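Local structure of choloylglycine hydrolase (Clostridium perfringens, 2BJF) at residues L192-V197 with M239-K244; A184-Y189 with V232-D237; N44-T49 with V129-S134. The protein hydrolyses the amide bond of glycine- and taurine-conjugated bile salts, releasing free bile acids and the amino acid, and can also act as an acyltransferase. All blocks are in the same frame, centred on the assembly; numbering follows the deposited sequence.

Interaction 1: residues L192-V197 with M239-K244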
ATOM      1  N   LEU A 192      -1.565   6.569  10.930  1.00 10.11           N
ATOM      2  CA  LEU A 192      -1.323   5.261  11.551  1.00 10.30           C
ATOM      3  C   LEU A 192      -1.771   5.231  13.012  1.00 10.41           C
ATOM      4  O   LEU A 192      -1.681   6.237  13.716  1.00 10.39           O
ATOM      5  CB  LEU A 192       0.156   4.868  11.455  1.00 10.29           C
ATOM      6  CG  LEU A 192       0.780   4.566  10.088  1.00 10.53           C
ATOM      7  CD1 LEU A 192       2.273   4.316  10.256  1.00 11.31           C
ATOM      8  CD2 LEU A 192       0.109   3.379   9.397  1.00 11.26           C
ATOM      9  N   ARG A 193      -2.252   4.070  13.455  1.00 10.56           N
ATOM     10  CA  ARG A 193      -2.703   3.883  14.835  1.00 10.78           C
ATOM     11  C   ARG A 193      -2.231   2.542  15.390  1.00 11.13           C
ATOM     12  O   ARG A 193      -2.351   1.511  14.725  1.00 11.14           O
ATOM     13  CB  ARG A 193      -4.231   3.976  14.927  1.00 10.82           C
ATOM     14  CG  ARG A 193      -4.784   5.391  14.798  1.00 10.67           C
ATOM     15  CD  ARG A 193      -6.305   5.410  14.856  1.00 10.58           C
ATOM     16  NE  ARG A 193      -6.916   4.949  13.609  1.00 10.08           N
ATOM     17  CZ  ARG A 193      -8.226   4.923  13.374  1.00 10.31           C
ATOM     18  NH1 ARG A 193      -9.087   5.329  14.300  1.00 10.36           N
ATOM     19  NH2 ARG A 193      -8.680   4.488  12.205  1.00 10.49           N
ATOM     20  N   TYR A 194      -1.695   2.561  16.607  1.00 11.37           N
ATOM     21  CA  TYR A 194      -1.234   1.333  17.257  1.00 11.76           C
ATOM     22  C   TYR A 194      -2.399   0.597  17.907  1.00 12.01           C
ATOM     23  O   TYR A 194      -2.364  -0.626  18.067  1.00 12.22           O
ATOM     24  CB  TYR A 194      -0.151   1.630  18.299  1.00 11.79           C
ATOM     25  CG  TYR A 194       0.959   2.529  17.803  1.00 11.71           C
ATOM     26  CD1 TYR A 194       1.635   2.245  16.614  1.00 11.79           C
ATOM     27  CD2 TYR A 194       1.335   3.662  18.523  1.00 11.89           C
ATOM     28  CE1 TYR A 194       2.652   3.071  16.153  1.00 11.72           C
ATOM     29  CE2 TYR A 194       2.354   4.496  18.071  1.00 11.93           C
ATOM     30  CZ  TYR A 194       3.008   4.191  16.886  1.00 11.79           C
ATOM     31  OH  TYR A 194       4.018   5.003  16.431  1.00 11.98           O
ATOM     32  N   ASN A 195      -3.426   1.356  18.280  1.00 12.11           N
ATOM     33  CA  ASN A 195      -4.616   0.805  18.915  1.00 12.45           C
ATOM     34  C   ASN A 195      -5.545   0.151  17.903  1.00 12.21           C
ATOM     35  O   ASN A 195      -5.802   0.707  16.833  1.00 12.31           O
ATOM     36  CB  ASN A 195      -5.363   1.893  19.690  1.00 12.71           C
ATOM     37  CG  ASN A 195      -4.565   2.426  20.867  1.00 13.82           C
ATOM     38  OD1 ASN A 195      -3.670   1.755  21.384  1.00 15.46           O
ATOM     39  ND2 ASN A 195      -4.889   3.641  21.298  1.00 15.29           N
ATOM     40  N   GLN A 196      -6.041  -1.031  18.256  1.00 12.06           N
ATOM     41  CA  GLN A 196      -6.958  -1.787  17.408  1.00 11.92           C
ATOM     42  C   GLN A 196      -8.194  -0.971  17.028  1.00 11.97           C
ATOM     43  O   GLN A 196      -8.786  -0.295  17.872  1.00 11.96           O
ATOM     44  CB  GLN A 196      -7.376  -3.084  18.115  1.00 11.90           C
ATOM     45  CG  GLN A 196      -8.377  -3.960  17.353  1.00 11.87           C
ATOM     46  CD  GLN A 196      -7.769  -4.688  16.162  1.00 11.71           C
ATOM     47  OE1 GLN A 196      -6.684  -4.349  15.687  1.00 12.05           O
ATOM     48  NE2 GLN A 196      -8.479  -5.697  15.670  1.00 11.99           N
ATOM     49  N   VAL A 197      -8.552  -1.025  15.746  1.00 12.02           N
ATOM     50  CA  VAL A 197      -9.821  -0.485  15.266  1.00 12.15           C
ATOM     51  C   VAL A 197     -10.758  -1.681  15.054  1.00 12.35           C
ATOM     52  O   VAL A 197     -10.629  -2.404  14.063  1.00 12.24           O
ATOM     53  CB  VAL A 197      -9.655   0.340  13.962  1.00 12.07           C
ATOM     54  CG1 VAL A 197     -10.983   0.967  13.547  1.00 12.03           C
ATOM     55  CG2 VAL A 197      -8.601   1.424  14.143  1.00 12.05           C
ATOM     56  N   MET A 239       6.726   1.454  21.071  1.00 11.94           N
ATOM     57  CA  MET A 239       7.288   0.818  22.257  1.00 12.36           C
ATOM     58  C   MET A 239       7.579   1.833  23.359  1.00 12.34           C
ATOM     59  O   MET A 239       7.335   1.562  24.532  1.00 12.39           O
ATOM     60  CB  MET A 239       8.544   0.020  21.917  1.00 12.36           C
ATOM     61  CG  MET A 239       8.946  -0.954  23.018  1.00 12.74           C
ATOM     62  SD  MET A 239      10.445  -1.863  22.634  1.00 13.27           S
ATOM     63  CE  MET A 239       9.859  -2.970  21.357  1.00 12.81           C
ATOM     64  N   ILE A 240       8.090   3.001  22.978  1.00 12.50           N
ATOM     65  CA  ILE A 240       8.392   4.058  23.946  1.00 12.75           C
ATOM     66  C   ILE A 240       7.106   4.628  24.549  1.00 13.01           C
ATOM     67  O   ILE A 240       7.026   4.851  25.756  1.00 13.07           O
ATOM     68  CB  ILE A 240       9.268   5.176  23.326  1.00 12.75           C
ATOM     69  CG1 ILE A 240      10.623   4.605  22.890  1.00 12.89           C
ATOM     70  CG2 ILE A 240       9.464   6.331  24.312  1.00 12.71           C
ATOM     71  CD1 ILE A 240      11.414   5.502  21.955  1.00 12.94           C
ATOM     72  N   LYS A 241       6.096   4.833  23.705  1.00 13.37           N
ATOM     73  CA  LYS A 241       4.802   5.349  24.148  1.00 13.79           C
ATOM     74  C   LYS A 241       4.082   4.415  25.117  1.00 14.03           C
ATOM     75  O   LYS A 241       3.600   4.852  26.165  1.00 14.09           O
ATOM     76  CB  LYS A 241       3.898   5.628  22.948  1.00 13.87           C
ATOM     77  CG  LYS A 241       4.155   6.953  22.281  1.00 14.62           C
ATOM     78  CD  LYS A 241       3.308   7.087  21.038  1.00 15.38           C
ATOM     79  CE  LYS A 241       3.390   8.486  20.480  1.00 15.53           C
ATOM     80  NZ  LYS A 241       2.861   8.531  19.099  1.00 15.33           N
ATOM     81  N   ASN A 242       4.021   3.134  24.766  1.00 14.24           N
ATOM     82  CA  ASN A 242       3.193   2.176  25.494  1.00 14.70           C
ATOM     83  C   ASN A 242       3.931   1.277  26.485  1.00 15.05           C
ATOM     84  O   ASN A 242       3.313   0.736  27.405  1.00 15.10           O
ATOM     85  CB  ASN A 242       2.387   1.322  24.509  1.00 14.61           C
ATOM     86  CG  ASN A 242       1.374   2.136  23.724  1.00 14.67           C
ATOM     87  OD1 ASN A 242       0.665   2.975  24.283  1.00 15.09           O
ATOM     88  ND2 ASN A 242       1.299   1.889  22.421  1.00 13.96           N
ATOM     89  N   ASP A 243       5.241   1.123  26.304  1.00 15.64           N
ATOM     90  CA  ASP A 243       6.013   0.152  27.085  1.00 16.22           C
ATOM     91  C   ASP A 243       7.420   0.635  27.453  1.00 16.59           C
ATOM     92  O   ASP A 243       8.376  -0.148  27.445  1.00 16.69           O
ATOM     93  CB  ASP A 243       6.083  -1.184  26.333  1.00 16.34           C
ATOM     94  CG  ASP A 243       4.733  -1.868  26.233  1.00 16.65           C
ATOM     95  OD1 ASP A 243       4.281  -2.453  27.241  1.00 16.92           O
ATOM     96  OD2 ASP A 243       4.121  -1.824  25.143  1.00 17.30           O
ATOM     97  N   LYS A 244       7.536   1.920  27.784  1.00 16.95           N
ATOM     98  CA  LYS A 244       8.809   2.525  28.188  1.00 17.53           C
ATOM     99  C   LYS A 244       9.471   1.750  29.333  1.00 17.51           C
ATOM    100  O   LYS A 244      10.682   1.522  29.318  1.00 17.47           O
ATOM    101  CB  LYS A 244       8.599   3.987  28.598  1.00 17.52           C
ATOM    102  CG  LYS A 244       9.879   4.802  28.723  1.00 18.13           C
ATOM    103  CD  LYS A 244       9.605   6.179  29.307  1.00 18.28           C
ATOM    104  CE  LYS A 244      10.895   6.961  29.501  1.00 19.65           C
ATOM    105  NZ  LYS A 244      10.674   8.230  30.252  1.00 20.53           N
TER
HETATM  106  O   HOH W   1      -1.109   3.392  21.340  1.00 19.20           O
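Tyr194 and Asn242 mark the closest approach of the two backbones, and even there their CA atoms stand 9.4 Å apart. Residues 192-197 run as an irregular loop past the final turn of helix 225-243, where Asp243 N still bonds back to Met239 O at 2.8 Å. The two backbones do not meet directly; side chains and one water cover the distance.

The Tyr194 ring does most of the work. Lys241 lies at its edge, near the ring plane, with CD 4.1 Å from Tyr194 CE2, and the two side chains cross at about a right angle. With CG anti to the carbonyl carbon (chi1 -82°) and the chain extended beyond it, Lys241 runs by the CE2 edge of the ring; its NZ bonds to the carbonyl of Lys201 of the third subunit and forms a salt bridge with Asp237. Tyr194 OH bonds to the same Asp237 oxygen, OD2, so one carboxylate anchors the ends of both side chains. Asn242 approaches the ring obliquely, with ND2 4.3 Å from Tyr194 CD2. This amide nitrogen gives a hydrogen bond to a water at 3.0 Å, and the water in turn donates to Asn195 OD1 at 3.0 Å. The water sits in the ring plane at the tyrosine edge. Asn242 ND2 also bonds to the carbonyl of Gly264 of the second subunit.

The contact thus fastens the loop between helix 179-186 and strand 199-202 to the tail of helix 225-243, whose Met239 packs on helix 249-257, while Phe200 of the third subunit packs on both Tyr194 and Lys241.

Interaction 2: residues A184-Y189 with V232-D237; sequences ANLNQY and VAFLRD
Phe234 presents the outer end of its ring to residues 184-189, and both Tyr189 O and Leu186 CD2 approach that ring obliquely. Tyr189 meets it with its backbone and first side-chain carbon: Tyr189 CB lies 3.8 Å from Phe234 CZ, and Tyr189 O is 3.7 Å from the same CZ. The rest of the tyrosine side chain leads away from residues 232-237, and Tyr189 also packs on Ile230 of the same helix. Another aromatic ring, Phe200 of the third subunit, packs edge-to-face with Phe234.

Leu186 fills in beside the phenylalanine. Its CD2 branch touches two neighbours on the helix, 3.7 Å from Ala233 CB and 4.0 Å from Phe234 CE2, while the leucine and phenylalanine side chains slide past each other in opposite directions. With its CG anti to the carbonyl carbon (chi1 -76°), Phe234 reaches across to Tyr189. No hydrogen bond crosses this largely buried van der Waals contact.

Around it, Ile170 packs on both Leu186 and Ala233. Leu186, near the end of helix 179-186, and Tyr189, just after the short 3-10 turn, therefore rest on helix 225-243; Val232 and Arg236 of that helix reach strands 3-8 and 172-173, consistent with the layered Ntn-hydrolase fold.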
ATOM      1  N   ALA A 184      10.580  13.925   6.130  1.00 10.28           N
ATOM      2  CA  ALA A 184       9.392  14.440   5.451  1.00 10.17           C
ATOM      3  C   ALA A 184       8.430  13.313   5.061  1.00 10.08           C
ATOM      4  O   ALA A 184       7.210  13.498   5.088  1.00 10.23           O
ATOM      5  CB  ALA A 184       9.782  15.265   4.229  1.00 10.05           C
ATOM      6  N   ASN A 185       8.983  12.152   4.710  1.00 10.01           N
ATOM      7  CA  ASN A 185       8.176  10.983   4.345  1.00  9.92           C
ATOM      8  C   ASN A 185       7.344  10.450   5.513  1.00  9.92           C
ATOM      9  O   ASN A 185       6.265   9.895   5.306  1.00  9.87           O
ATOM     10  CB  ASN A 185       9.057   9.873   3.752  1.00  9.98           C
ATOM     11  CG  ASN A 185       8.251   8.816   2.998  1.00  9.81           C
ATOM     12  OD1 ASN A 185       7.282   9.127   2.299  1.00  9.83           O
ATOM     13  ND2 ASN A 185       8.664   7.560   3.125  1.00  9.45           N
ATOM     14  N   LEU A 186       7.844  10.630   6.735  1.00  9.89           N
ATOM     15  CA  LEU A 186       7.112  10.227   7.942  1.00 10.06           C
ATOM     16  C   LEU A 186       5.743  10.898   8.038  1.00 10.13           C
ATOM     17  O   LEU A 186       4.785  10.295   8.520  1.00 10.21           O
ATOM     18  CB  LEU A 186       7.919  10.536   9.204  1.00 10.10           C
ATOM     19  CG  LEU A 186       9.199   9.748   9.478  1.00 10.49           C
ATOM     20  CD1 LEU A 186       9.982  10.428  10.584  1.00 11.07           C
ATOM     21  CD2 LEU A 186       8.896   8.305   9.847  1.00 10.81           C
ATOM     22  N   ASN A 187       5.665  12.141   7.565  1.00 10.36           N
ATOM     23  CA  ASN A 187       4.424  12.924   7.573  1.00 10.60           C
ATOM     24  C   ASN A 187       3.261  12.298   6.797  1.00 10.59           C
ATOM     25  O   ASN A 187       2.096  12.613   7.053  1.00 10.64           O
ATOM     26  CB  ASN A 187       4.687  14.335   7.047  1.00 10.68           C
ATOM     27  CG  ASN A 187       5.572  15.154   7.971  1.00 11.39           C
ATOM     28  OD1 ASN A 187       5.564  14.969   9.189  1.00 11.68           O
ATOM     29  ND2 ASN A 187       6.332  16.076   7.392  1.00 12.44           N
ATOM     30  N   GLN A 188       3.578  11.420   5.847  0.50 10.49           N
ATOM     31  CA  GLN A 188       2.549  10.735   5.062  0.50 10.40           C
ATOM     32  C   GLN A 188       1.806   9.677   5.874  0.50 10.41           C
ATOM     33  O   GLN A 188       0.736   9.215   5.468  0.50 10.32           O
ATOM     34  CB  GLN A 188       3.151  10.101   3.803  0.50 10.48           C
ATOM     35  CG  GLN A 188       3.527  11.099   2.714  0.50 10.47           C
ATOM     36  CD  GLN A 188       2.361  11.971   2.268  0.50 10.47           C
ATOM     37  OE1 GLN A 188       2.386  13.192   2.435  0.50 10.71           O
ATOM     38  NE2 GLN A 188       1.330  11.344   1.707  0.50  9.90           N
ATOM     39  N   TYR A 189       2.372   9.310   7.021  1.00 10.40           N
ATOM     40  CA  TYR A 189       1.825   8.233   7.851  1.00 10.36           C
ATOM     41  C   TYR A 189       1.243   8.696   9.191  1.00 10.26           C
ATOM     42  O   TYR A 189       1.123   7.904  10.129  1.00 10.34           O
ATOM     43  CB  TYR A 189       2.896   7.153   8.052  1.00 10.72           C
ATOM     44  CG  TYR A 189       3.369   6.563   6.744  1.00 10.81           C
ATOM     45  CD1 TYR A 189       2.688   5.499   6.151  1.00 11.16           C
ATOM     46  CD2 TYR A 189       4.477   7.088   6.080  1.00 10.96           C
ATOM     47  CE1 TYR A 189       3.108   4.966   4.939  1.00 11.46           C
ATOM     48  CE2 TYR A 189       4.906   6.562   4.869  1.00 11.29           C
ATOM     49  CZ  TYR A 189       4.218   5.501   4.306  1.00 11.53           C
ATOM     50  OH  TYR A 189       4.641   4.978   3.107  1.00 12.23           O
ATOM     51  N   VAL A 232      10.655   0.983  11.211  1.00  9.80           N
ATOM     52  CA  VAL A 232      11.462   1.091  12.430  1.00 10.04           C
ATOM     53  C   VAL A 232      11.111   2.349  13.242  1.00  9.93           C
ATOM     54  O   VAL A 232      11.085   2.309  14.471  1.00 10.06           O
ATOM     55  CB  VAL A 232      12.994   0.950  12.148  1.00 10.06           C
ATOM     56  CG1 VAL A 232      13.539   2.119  11.337  1.00 10.30           C
ATOM     57  CG2 VAL A 232      13.775   0.769  13.440  1.00 10.97           C
ATOM     58  N   ALA A 233      10.809   3.446  12.550  1.00 10.04           N
ATOM     59  CA  ALA A 233      10.438   4.695  13.219  1.00 10.02           C
ATOM     60  C   ALA A 233       9.175   4.533  14.067  1.00 10.07           C
ATOM     61  O   ALA A 233       9.136   4.966  15.220  1.00 10.04           O
ATOM     62  CB  ALA A 233      10.261   5.813  12.206  1.00 10.03           C
ATOM     63  N   PHE A 234       8.155   3.896  13.497  1.00 10.28           N
ATOM     64  CA  PHE A 234       6.884   3.720  14.193  1.00 10.36           C
ATOM     65  C   PHE A 234       6.891   2.587  15.224  1.00 10.51           C
ATOM     66  O   PHE A 234       6.258   2.710  16.271  1.00 10.40           O
ATOM     67  CB  PHE A 234       5.726   3.580  13.197  1.00 10.39           C
ATOM     68  CG  PHE A 234       5.309   4.886  12.580  1.00 10.46           C
ATOM     69  CD1 PHE A 234       4.410   5.726  13.234  1.00 10.87           C
ATOM     70  CD2 PHE A 234       5.830   5.288  11.354  1.00 10.69           C
ATOM     71  CE1 PHE A 234       4.026   6.948  12.670  1.00 11.33           C
ATOM     72  CE2 PHE A 234       5.454   6.506  10.779  1.00 11.01           C
ATOM     73  CZ  PHE A 234       4.550   7.338  11.440  1.00 11.35           C
ATOM     74  N   LEU A 235       7.612   1.501  14.940  1.00 10.80           N
ATOM     75  CA  LEU A 235       7.771   0.416  15.916  1.00 11.07           C
ATOM     76  C   LEU A 235       8.487   0.909  17.172  1.00 11.00           C
ATOM     77  O   LEU A 235       8.117   0.543  18.290  1.00 11.08           O
ATOM     78  CB  LEU A 235       8.528  -0.775  15.319  1.00 11.25           C
ATOM     79  CG  LEU A 235       7.864  -1.608  14.220  1.00 12.14           C
ATOM     80  CD1 LEU A 235       8.820  -2.692  13.783  1.00 13.11           C
ATOM     81  CD2 LEU A 235       6.545  -2.215  14.665  1.00 13.45           C
ATOM     82  N   ARG A 236       9.510   1.739  16.975  1.00 11.08           N
ATOM     83  CA  ARG A 236      10.244   2.354  18.079  1.00 11.19           C
ATOM     84  C   ARG A 236       9.339   3.291  18.877  1.00 11.20           C
ATOM     85  O   ARG A 236       9.282   3.211  20.105  1.00 11.20           O
ATOM     86  CB  ARG A 236      11.464   3.113  17.549  1.00 11.16           C
ATOM     87  CG  ARG A 236      12.296   3.808  18.614  1.00 11.65           C
ATOM     88  CD  ARG A 236      13.330   4.725  17.986  1.00 11.76           C
ATOM     89  NE  ARG A 236      14.192   5.330  18.998  1.00 11.98           N
ATOM     90  CZ  ARG A 236      13.959   6.496  19.592  1.00 12.97           C
ATOM     91  NH1 ARG A 236      12.885   7.212  19.277  1.00 13.00           N
ATOM     92  NH2 ARG A 236      14.806   6.953  20.505  1.00 13.49           N
ATOM     93  N   ASP A 237       8.630   4.169  18.168  1.00 11.16           N
ATOM     94  CA  ASP A 237       7.720   5.125  18.796  1.00 11.30           C
ATOM     95  C   ASP A 237       6.661   4.430  19.650  1.00 11.27           C
ATOM     96  O   ASP A 237       6.391   4.853  20.777  1.00 11.19           O
ATOM     97  CB  ASP A 237       7.047   6.002  17.736  1.00 11.44           C
ATOM     98  CG  ASP A 237       6.072   6.998  18.337  1.00 11.96           C
ATOM     99  OD1 ASP A 237       6.515   7.910  19.068  1.00 13.22           O
ATOM    100  OD2 ASP A 237       4.860   6.868  18.074  1.00 12.25           O
TER

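Interaction 3: residues N44-T49 with V129-S134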
ATOM      1  N   ASN A  44      49.165   5.018   1.964  1.00 20.11           N
ATOM      2  CA  ASN A  44      49.227   6.483   1.913  1.00 20.11           C
ATOM      3  C   ASN A  44      49.959   7.141   3.091  1.00 20.13           C
ATOM      4  O   ASN A  44      50.011   8.371   3.184  1.00 20.17           O
ATOM      5  CB  ASN A  44      47.823   7.084   1.733  1.00 20.10           C
ATOM      6  CG  ASN A  44      46.842   6.636   2.810  1.00 20.07           C
ATOM      7  OD1 ASN A  44      47.193   6.517   3.984  1.00 19.71           O
ATOM      8  ND2 ASN A  44      45.597   6.401   2.410  1.00 20.03           N
ATOM      9  N   LYS A  45      50.510   6.312   3.979  1.00 20.12           N
ATOM     10  CA  LYS A  45      51.313   6.758   5.134  1.00 20.17           C
ATOM     11  C   LYS A  45      50.557   7.594   6.179  1.00 20.03           C
ATOM     12  O   LYS A  45      51.167   8.107   7.123  1.00 20.06           O
ATOM     13  CB  LYS A  45      52.605   7.460   4.685  1.00 20.20           C
ATOM     14  CG  LYS A  45      53.630   6.522   4.067  1.00 20.48           C
ATOM     15  CD  LYS A  45      54.943   7.237   3.789  1.00 20.53           C
ATOM     16  CE  LYS A  45      55.968   6.300   3.163  1.00 21.37           C
ATOM     17  NZ  LYS A  45      56.409   5.221   4.096  1.00 21.70           N
ATOM     18  N   LYS A  46      49.241   7.721   6.015  1.00 19.83           N
ATOM     19  CA  LYS A  46      48.413   8.469   6.963  1.00 19.69           C
ATOM     20  C   LYS A  46      48.309   7.734   8.295  1.00 19.53           C
ATOM     21  O   LYS A  46      48.201   6.506   8.330  1.00 19.56           O
ATOM     22  CB  LYS A  46      47.017   8.729   6.389  1.00 19.75           C
ATOM     23  CG  LYS A  46      47.001   9.673   5.196  1.00 19.91           C
ATOM     24  CD  LYS A  46      45.598   9.831   4.634  1.00 20.49           C
ATOM     25  CE  LYS A  46      45.599  10.630   3.337  1.00 20.83           C
ATOM     26  NZ  LYS A  46      45.990  12.054   3.538  1.00 21.22           N
ATOM     27  N   GLU A  47      48.346   8.494   9.385  1.00 19.31           N
ATOM     28  CA  GLU A  47      48.383   7.919  10.727  1.00 19.18           C
ATOM     29  C   GLU A  47      47.256   8.421  11.624  1.00 18.70           C
ATOM     30  O   GLU A  47      46.800   9.560  11.493  1.00 18.79           O
ATOM     31  CB  GLU A  47      49.737   8.189  11.392  1.00 19.19           C
ATOM     32  CG  GLU A  47      50.915   7.475  10.734  1.00 19.77           C
ATOM     33  CD  GLU A  47      52.243   7.736  11.427  1.00 19.79           C
ATOM     34  OE1 GLU A  47      52.259   8.390  12.493  1.00 20.97           O
ATOM     35  OE2 GLU A  47      53.280   7.281  10.899  1.00 20.96           O
ATOM     36  N   LEU A  48      46.813   7.553  12.529  1.00 18.13           N
ATOM     37  CA  LEU A  48      45.843   7.912  13.558  1.00 17.50           C
ATOM     38  C   LEU A  48      46.234   7.252  14.876  1.00 17.08           C
ATOM     39  O   LEU A  48      46.410   6.034  14.942  1.00 17.03           O
ATOM     40  CB  LEU A  48      44.421   7.501  13.142  1.00 17.59           C
ATOM     41  CG  LEU A  48      43.269   7.785  14.117  1.00 17.65           C
ATOM     42  CD1 LEU A  48      42.019   8.226  13.370  1.00 18.01           C
ATOM     43  CD2 LEU A  48      42.970   6.581  15.007  1.00 18.02           C
ATOM     44  N   THR A  49      46.375   8.066  15.917  1.00 16.49           N
ATOM     45  CA  THR A  49      46.652   7.561  17.257  1.00 15.91           C
ATOM     46  C   THR A  49      45.422   7.774  18.130  1.00 15.36           C
ATOM     47  O   THR A  49      44.959   8.904  18.299  1.00 15.37           O
ATOM     48  CB  THR A  49      47.897   8.234  17.886  1.00 16.02           C
ATOM     49  OG1 THR A  49      49.025   8.067  17.018  1.00 16.24           O
ATOM     50  CG2 THR A  49      48.219   7.616  19.241  1.00 15.95           C
ATOM     51  N   VAL A 129      36.777  12.749   2.179  1.00 15.02           N
ATOM     52  CA  VAL A 129      37.517  12.618   0.923  1.00 15.59           C
ATOM     53  C   VAL A 129      37.636  11.158   0.466  1.00 15.98           C
ATOM     54  O   VAL A 129      37.876  10.261   1.276  1.00 15.87           O
ATOM     55  CB  VAL A 129      38.917  13.314   1.016  1.00 15.62           C
ATOM     56  CG1 VAL A 129      39.737  12.778   2.189  1.00 16.00           C
ATOM     57  CG2 VAL A 129      39.684  13.190  -0.290  1.00 15.63           C
ATOM     58  N   ASP A 130      37.462  10.935  -0.836  1.00 16.53           N
ATOM     59  CA  ASP A 130      37.488   9.593  -1.417  1.00 17.14           C
ATOM     60  C   ASP A 130      38.919   9.100  -1.670  1.00 17.36           C
ATOM     61  O   ASP A 130      39.319   8.864  -2.814  1.00 17.50           O
ATOM     62  CB  ASP A 130      36.653   9.555  -2.708  1.00 17.31           C
ATOM     63  CG  ASP A 130      36.261   8.141  -3.126  1.00 17.90           C
ATOM     64  OD1 ASP A 130      36.555   7.174  -2.390  1.00 18.36           O
ATOM     65  OD2 ASP A 130      35.645   7.999  -4.204  1.00 18.89           O
ATOM     66  N   ILE A 131      39.683   8.956  -0.588  1.00 17.56           N
ATOM     67  CA  ILE A 131      41.025   8.380  -0.643  1.00 17.83           C
ATOM     68  C   ILE A 131      40.918   6.868  -0.446  1.00 17.91           C
ATOM     69  O   ILE A 131      40.331   6.417   0.540  1.00 17.90           O
ATOM     70  CB  ILE A 131      41.967   8.993   0.442  1.00 17.87           C
ATOM     71  CG1 ILE A 131      42.100  10.517   0.280  1.00 18.27           C
ATOM     72  CG2 ILE A 131      43.343   8.308   0.446  1.00 17.99           C
ATOM     73  CD1 ILE A 131      42.670  10.992  -1.058  1.00 18.59           C
ATOM     74  N   PRO A 132      41.465   6.077  -1.391  1.00 18.04           N
ATOM     75  CA  PRO A 132      41.435   4.619  -1.249  1.00 18.18           C
ATOM     76  C   PRO A 132      42.232   4.129  -0.040  1.00 18.37           C
ATOM     77  O   PRO A 132      43.290   4.683   0.273  1.00 18.33           O
ATOM     78  CB  PRO A 132      42.078   4.122  -2.551  1.00 18.22           C
ATOM     79  CG  PRO A 132      42.875   5.271  -3.055  1.00 18.13           C
ATOM     80  CD  PRO A 132      42.122   6.494  -2.644  1.00 18.08           C
ATOM     81  N   ILE A 133      41.709   3.105   0.632  1.00 18.60           N
ATOM     82  CA  ILE A 133      42.385   2.477   1.771  1.00 18.94           C
ATOM     83  C   ILE A 133      43.674   1.783   1.316  1.00 19.33           C
ATOM     84  O   ILE A 133      44.663   1.736   2.050  1.00 19.28           O
ATOM     85  CB  ILE A 133      41.439   1.486   2.521  1.00 18.90           C
ATOM     86  CG1 ILE A 133      42.045   1.051   3.862  1.00 18.80           C
ATOM     87  CG2 ILE A 133      41.066   0.288   1.631  1.00 18.75           C
ATOM     88  CD1 ILE A 133      41.063   0.367   4.805  1.00 18.86           C
ATOM     89  N   SER A 134      43.638   1.263   0.089  1.00 19.88           N
ATOM     90  CA  SER A 134      44.769   0.603  -0.552  1.00 20.55           C
ATOM     91  C   SER A 134      44.510   0.588  -2.056  1.00 20.82           C
ATOM     92  O   SER A 134      43.349   0.565  -2.484  1.00 20.87           O
ATOM     93  CB  SER A 134      44.926  -0.827  -0.026  1.00 20.52           C
ATOM     94  OG  SER A 134      46.142  -1.404  -0.467  1.00 21.15           O
TER
HETATM   95  O   HOH W   2      45.752   5.431  -0.655  1.00 35.18           O
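Asn44 meets Ile131 and Pro132 where two loops draw together, the nearest CA atoms being those of Asn44 and Ser134 at 7.8 Å. The asparagine amide uses its two ends differently. Asn44 OD1 turns back on its own chain and accepts from Lys46 N at 3.1 Å with an N-H...O angle of 158°, closing an Asx turn. That bond, with CG set between the backbone N and the carbonyl carbon (chi1 56°), directs ND2 across the gap.

There Asn44 ND2 lies 3.5 Å from Ile131 CG2, a polar-to-methyl contact. Pro132 O is linked to the amide through a water, which accepts from Asn44 ND2 at 3.2 Å and donates to Pro132 O at 2.7 Å. A further bond joins ND2 to Tyr103 OH. Lys46 adds a looser touch, its CE 4.3 Å from Ile131 CG2.

On the facing loop Asp130 centres an inverse gamma turn just ahead of Ile131. Two residues farther on, the Ile133 carbonyl is held by Asn41 and Ser43, and Ile133 also touches the bound deoxycholate. The Asx turn in the connection between antiparallel strands 38-40 and 47-49 thus packs behind a loop that lines the bile-acid pocket.

How the interactions relate
Interactions 1 and 2 are neighbours, with centres 13 Å apart, and both use helix 225-243; packing of Leu192 CD1 on Phe234 CD2 at 3.8 Å adds to the bonds of the Tyr194 hydroxyl to that helix. Interaction 2 is the buried one, without hydrogen bonds across its segments and mostly apolar, whereas interaction 1, farther toward the surface, combines ring-edge packing with a bridging water, and its polar ends also reach other subunits. Both touch the third subunit. Interaction 3 lies on the opposite side of the chain's centre, its nearest atoms about 27 Å from interaction 2. It too is a surface contact with a bridging water, but it joins two loops near the bound deoxycholate, and no other chain touches it.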